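Local coordinates for protein aspartate aminotransferase, mitochondrial (Trypanosoma brucei brucei, PDB 4W5K) that probably transfers the amino group of L-aspartate to 2-oxoglutarate, using pyridoxal 5'-phosphate as cofactor, and works as a homodimer, at residues 199-210 / 230-241. The protein carries 1 engineered substitution. Numbering follows the deposited sequence.
Sequences IKRRNHIPFVDM and LVDMVPNLIVAQ. With PLP (pyridoxal-5'-phosphate), chain C.
Two neighbouring parallel strands of the large mixed sheet, 205-210 and 238-241, run 10° apart, pairing F207 with I238, V208 with V239, D209 with A240 and M210 with Q241. A ladder of four backbone hydrogen bonds joins them: I238 N to P206 O (3.0 Å), V208 N to I238 O, A240 N to V208 O and M210 N to A240 O. On the face carrying F207, D209 and A240, the phenyl ring takes I238 CG2 over one face, a CH-pi contact 3.6 Å from the ring centroid, while A240 CB sits at its edge. With I238 CG2 anti to the backbone N (chi1 -52° for CG1), the methyl lies over the ring; its CD1 meets I205 CG2 at 3.6 Å. Helix 99-110 covers this face through L104. On the face carrying V208, V239 and M210, L237 CD1 lies against both P206 CG and V208 CG2 (each 3.7 Å), and L230 CD1 reaches P206 CB. V234 CG2 packs against P206 CG at 3.8 Å. At the surface, K200 stretches out and bends only at its last torsion, bringing NZ to M233 O at 2.8 Å, with the donor tilted 25° from the carbonyl plane. At the C-terminal end, D209 OD2 approaches PLP N1 to 2.6 Å and is also hydrogen-bonded to H131 NE2, and a water donates to both D209 OD1 and A240 O. Such an aspartate would be expected to stabilise a protonated pyridine nitrogen. A cofactor-binding carboxylate at the end of a parallel strand is a hallmark of fold-type I aminotransferases.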
loop_
_atom_site.group_PDB
_atom_site.type_symbol
_atom_site.label_atom_id
_atom_site.label_comp_id
_atom_site.label_asym_id
_atom_site.label_seq_id
_atom_site.Cartn_x
_atom_site.Cartn_y
_atom_site.Cartn_z
ATOM N N ILE A 199 27.726 -5.039 -17.404
ATOM C CA ILE A 199 27.277 -4.936 -16.007
ATOM C C ILE A 199 28.159 -5.818 -15.114
ATOM O O ILE A 199 28.625 -5.385 -14.033
ATOM C CB ILE A 199 25.774 -5.320 -15.883
ATOM C CG1 ILE A 199 24.905 -4.201 -16.479
ATOM C CG2 ILE A 199 25.394 -5.597 -14.426
ATOM C CD1 ILE A 199 23.380 -4.497 -16.549
ATOM N N LYS A 200 28.429 -7.046 -15.551
ATOM C CA LYS A 200 29.275 -7.932 -14.741
ATOM C C LYS A 200 30.699 -7.403 -14.610
ATOM O O LYS A 200 31.247 -7.347 -13.497
ATOM C CB LYS A 200 29.305 -9.347 -15.314
ATOM C CG LYS A 200 30.173 -10.327 -14.519
ATOM C CD LYS A 200 30.203 -11.691 -15.196
ATOM C CE LYS A 200 31.078 -12.699 -14.448
ATOM N NZ LYS A 200 30.490 -13.071 -13.113
ATOM N N ARG A 201 31.293 -7.010 -15.738
ATOM C CA ARG A 201 32.688 -6.553 -15.762
ATOM C C ARG A 201 32.921 -5.284 -14.942
ATOM O O ARG A 201 33.981 -5.118 -14.311
ATOM C CB ARG A 201 33.140 -6.321 -17.205
ATOM C CG ARG A 201 34.530 -5.694 -17.325
ATOM C CD ARG A 201 35.094 -5.834 -18.736
ATOM N NE ARG A 201 34.144 -5.396 -19.753
ATOM C CZ ARG A 201 33.897 -4.122 -20.047
ATOM N NH1 ARG A 201 34.540 -3.151 -19.399
ATOM N NH2 ARG A 201 33.010 -3.823 -20.993
ATOM N N ARG A 202 31.949 -4.382 -14.963
ATOM C CA ARG A 202 32.073 -3.124 -14.226
ATOM C C ARG A 202 31.584 -3.246 -12.782
ATOM O O ARG A 202 31.561 -2.251 -12.046
ATOM C CB ARG A 202 31.304 -2.013 -14.946
ATOM C CG ARG A 202 31.900 -1.643 -16.325
ATOM C CD ARG A 202 33.291 -1.037 -16.159
ATOM N NE ARG A 202 33.233 0.359 -15.719
ATOM C CZ ARG A 202 34.198 0.986 -15.054
ATOM N NH1 ARG A 202 35.317 0.345 -14.703
ATOM N NH2 ARG A 202 34.040 2.261 -14.719
ATOM N N ASN A 203 31.222 -4.466 -12.383
ATOM C CA ASN A 203 30.713 -4.746 -11.032
ATOM C C ASN A 203 29.520 -3.861 -10.678
ATOM O O ASN A 203 29.372 -3.420 -9.508
ATOM C CB ASN A 203 31.830 -4.586 -9.985
ATOM C CG ASN A 203 32.980 -5.562 -10.210
ATOM O OD1 ASN A 203 32.776 -6.780 -10.245
ATOM N ND2 ASN A 203 34.187 -5.027 -10.401
ATOM N N HIS A 204 28.662 -3.619 -11.679
ATOM C CA HIS A 204 27.435 -2.850 -11.487
ATOM C C HIS A 204 26.364 -3.700 -10.799
ATOM O O HIS A 204 26.415 -4.934 -10.799
ATOM C CB HIS A 204 26.880 -2.324 -12.837
ATOM C CG HIS A 204 27.738 -1.281 -13.487
ATOM N ND1 HIS A 204 28.514 -0.394 -12.769
ATOM C CD2 HIS A 204 27.937 -0.981 -14.791
ATOM C CE1 HIS A 204 29.157 0.403 -13.604
ATOM N NE2 HIS A 204 28.820 0.068 -14.841
ATOM N N ILE A 205 25.390 -3.025 -10.214
ATOM C CA ILE A 205 24.281 -3.686 -9.531
ATOM C C ILE A 205 23.017 -3.482 -10.356
ATOM O O ILE A 205 22.499 -2.369 -10.424
ATOM C CB ILE A 205 24.077 -3.123 -8.092
ATOM C CG1 ILE A 205 25.349 -3.296 -7.243
ATOM C CG2 ILE A 205 22.903 -3.809 -7.412
ATOM C CD1 ILE A 205 26.356 -2.157 -7.375
ATOM N N PRO A 206 22.533 -4.544 -11.028
ATOM C CA PRO A 206 21.345 -4.411 -11.879
ATOM C C PRO A 206 20.059 -4.352 -11.073
ATOM O O PRO A 206 19.883 -5.180 -10.178
ATOM C CB PRO A 206 21.370 -5.679 -12.724
ATOM C CG PRO A 206 22.122 -6.665 -11.879
ATOM C CD PRO A 206 23.154 -5.880 -11.144
ATOM N N PHE A 207 19.208 -3.378 -11.397
ATOM C CA PHE A 207 17.866 -3.224 -10.786
ATOM C C PHE A 207 16.881 -3.386 -11.941
ATOM O O PHE A 207 16.711 -2.483 -12.756
ATOM C CB PHE A 207 17.751 -1.848 -10.119
ATOM C CG PHE A 207 16.666 -1.729 -9.066
ATOM C CD1 PHE A 207 15.421 -2.310 -9.229
ATOM C CD2 PHE A 207 16.939 -1.017 -7.890
ATOM C CE1 PHE A 207 14.422 -2.177 -8.238
ATOM C CE2 PHE A 207 15.950 -0.863 -6.875
ATOM C CZ PHE A 207 14.688 -1.453 -7.051
ATOM N N VAL A 208 16.269 -4.555 -12.017
ATOM C CA VAL A 208 15.350 -4.900 -13.122
ATOM C C VAL A 208 13.927 -4.498 -12.778
ATOM O O VAL A 208 13.373 -4.950 -11.776
ATOM C CB VAL A 208 15.393 -6.383 -13.412
ATOM C CG1 VAL A 208 14.341 -6.757 -14.525
ATOM C CG2 VAL A 208 16.769 -6.774 -13.862
ATOM N N ASP A 209 13.349 -3.615 -13.580
ATOM C CA ASP A 209 11.921 -3.314 -13.488
ATOM C C ASP A 209 11.217 -4.241 -14.480
ATOM O O ASP A 209 11.338 -4.076 -15.699
ATOM C CB ASP A 209 11.653 -1.826 -13.791
ATOM C CG ASP A 209 10.171 -1.446 -13.655
ATOM O OD1 ASP A 209 9.320 -2.353 -13.588
ATOM O OD2 ASP A 209 9.856 -0.235 -13.620
ATOM N N MET A 210 10.545 -5.262 -13.952
ATOM C CA MET A 210 9.836 -6.241 -14.788
ATOM C C MET A 210 8.336 -6.086 -14.581
ATOM O O MET A 210 7.730 -6.787 -13.752
ATOM C CB MET A 210 10.259 -7.681 -14.454
ATOM C CG MET A 210 9.635 -8.702 -15.443
ATOM S SD MET A 210 10.332 -10.354 -15.335
ATOM C CE MET A 210 9.764 -10.843 -13.714
ATOM N N LEU A 230 20.848 -12.555 -15.539
ATOM C CA LEU A 230 21.715 -11.800 -14.625
ATOM C C LEU A 230 21.916 -12.495 -13.291
ATOM O O LEU A 230 22.946 -12.287 -12.631
ATOM C CB LEU A 230 21.149 -10.403 -14.362
ATOM C CG LEU A 230 21.489 -9.370 -15.430
ATOM C CD1 LEU A 230 20.535 -8.180 -15.317
ATOM C CD2 LEU A 230 22.951 -8.961 -15.345
ATOM N N VAL A 231 20.949 -13.299 -12.862
ATOM C CA VAL A 231 21.003 -13.741 -11.456
ATOM C C VAL A 231 22.233 -14.640 -11.193
ATOM O O VAL A 231 22.711 -14.724 -10.057
ATOM C CB VAL A 231 19.675 -14.442 -11.037
ATOM C CG1 VAL A 231 19.579 -15.843 -11.617
ATOM C CG2 VAL A 231 19.536 -14.464 -9.502
ATOM N N ASP A 232 22.795 -15.242 -12.247
ATOM C CA ASP A 232 24.019 -16.050 -12.107
ATOM C C ASP A 232 25.318 -15.277 -12.360
ATOM O O ASP A 232 26.406 -15.827 -12.195
ATOM C CB ASP A 232 24.000 -17.256 -13.064
ATOM C CG ASP A 232 22.601 -17.613 -13.547
ATOM O OD1 ASP A 232 22.152 -17.014 -14.549
ATOM O OD2 ASP A 232 21.955 -18.499 -12.933
ATOM N N MET A 233 25.214 -14.019 -12.770
ATOM C CA MET A 233 26.384 -13.280 -13.245
ATOM C C MET A 233 26.937 -12.274 -12.246
ATOM O O MET A 233 28.102 -11.868 -12.336
ATOM C CB MET A 233 26.029 -12.544 -14.533
ATOM C CG MET A 233 25.645 -13.458 -15.650
ATOM S SD MET A 233 25.211 -12.482 -17.104
ATOM C CE MET A 233 26.812 -11.797 -17.491
ATOM N N VAL A 234 26.086 -11.852 -11.321
ATOM C CA VAL A 234 26.427 -10.793 -10.381
ATOM C C VAL A 234 26.082 -11.231 -8.950
ATOM O O VAL A 234 25.204 -12.067 -8.756
ATOM C CB VAL A 234 25.683 -9.469 -10.731
ATOM C CG1 VAL A 234 26.023 -9.014 -12.156
ATOM C CG2 VAL A 234 24.149 -9.615 -10.559
ATOM N N PRO A 235 26.789 -10.674 -7.955
ATOM C CA PRO A 235 26.561 -10.943 -6.525
ATOM C C PRO A 235 25.153 -10.545 -6.072
ATOM O O PRO A 235 24.507 -11.313 -5.365
ATOM C CB PRO A 235 27.620 -10.085 -5.828
ATOM C CG PRO A 235 28.695 -9.918 -6.858
ATOM C CD PRO A 235 27.974 -9.830 -8.169
ATOM N N ASN A 236 24.690 -9.368 -6.476
ATOM C CA ASN A 236 23.350 -8.909 -6.115
ATOM C C ASN A 236 22.587 -8.404 -7.323
ATOM O O ASN A 236 23.069 -7.509 -8.030
ATOM C CB ASN A 236 23.407 -7.781 -5.072
ATOM C CG ASN A 236 24.170 -8.166 -3.826
ATOM O OD1 ASN A 236 25.332 -7.791 -3.650
ATOM N ND2 ASN A 236 23.526 -8.919 -2.951
ATOM N N LEU A 237 21.396 -8.974 -7.537
ATOM C CA LEU A 237 20.412 -8.512 -8.509
ATOM C C LEU A 237 19.104 -8.126 -7.799
ATOM O O LEU A 237 18.669 -8.837 -6.901
ATOM C CB LEU A 237 20.137 -9.610 -9.543
ATOM C CG LEU A 237 18.805 -9.549 -10.307
ATOM C CD1 LEU A 237 18.865 -8.455 -11.388
ATOM C CD2 LEU A 237 18.486 -10.911 -10.952
ATOM N N ILE A 238 18.491 -7.009 -8.196
ATOM C CA ILE A 238 17.195 -6.604 -7.650
ATOM C C ILE A 238 16.156 -6.724 -8.757
ATOM O O ILE A 238 16.434 -6.344 -9.892
ATOM C CB ILE A 238 17.200 -5.151 -7.131
ATOM C CG1 ILE A 238 18.367 -4.932 -6.170
ATOM C CG2 ILE A 238 15.861 -4.802 -6.424
ATOM C CD1 ILE A 238 19.425 -4.050 -6.732
ATOM N N VAL A 239 14.974 -7.247 -8.429
ATOM C CA VAL A 239 13.893 -7.328 -9.409
ATOM C C VAL A 239 12.601 -6.784 -8.801
ATOM O O VAL A 239 12.189 -7.255 -7.738
ATOM C CB VAL A 239 13.629 -8.771 -9.883
ATOM C CG1 VAL A 239 12.538 -8.773 -10.972
ATOM C CG2 VAL A 239 14.912 -9.412 -10.444
ATOM N N ALA A 240 11.990 -5.789 -9.459
ATOM C CA ALA A 240 10.674 -5.276 -9.073
ATOM C C ALA A 240 9.674 -5.888 -10.032
ATOM O O ALA A 240 9.749 -5.656 -11.244
ATOM C CB ALA A 240 10.625 -3.747 -9.150
ATOM N N GLN A 241 8.766 -6.697 -9.492
ATOM C CA GLN A 241 7.874 -7.504 -10.311
ATOM C C GLN A 241 6.415 -7.056 -10.125
ATOM O O GLN A 241 5.879 -7.106 -9.019
ATOM C CB GLN A 241 8.061 -8.994 -9.938
ATOM C CG GLN A 241 7.108 -9.969 -10.580
ATOM C CD GLN A 241 7.367 -11.391 -10.116
ATOM O OE1 GLN A 241 7.751 -11.611 -8.963
ATOM N NE2 GLN A 241 7.108 -12.369 -10.989
HETATM N N1 PLP C . 7.313 0.214 -13.938
HETATM C C2 PLP C . 6.874 0.324 -15.236
HETATM C C2A PLP C . 7.892 0.289 -16.330
HETATM C C3 PLP C . 5.516 0.464 -15.518
HETATM O O3 PLP C . 5.059 0.594 -16.802
HETATM C C4 PLP C . 4.596 0.487 -14.478
HETATM C C4A PLP C . 3.135 0.406 -14.822
HETATM O O4A PLP C . 2.566 1.420 -15.239
HETATM C C5 PLP C . 5.038 0.373 -13.161
HETATM C C6 PLP C . 6.400 0.220 -12.899
HETATM C C5A PLP C . 4.054 0.424 -12.002
HETATM O O4P PLP C . 3.359 -0.786 -11.884
HETATM P P PLP C . 2.385 -1.065 -10.702
HETATM O O1P PLP C . 0.990 -0.647 -11.057
HETATM O O2P PLP C . 2.857 -0.336 -9.467
HETATM O O3P PLP C . 2.457 -2.561 -10.499
HETATM O O HOH W 1 7.472 -3.774 -12.030
#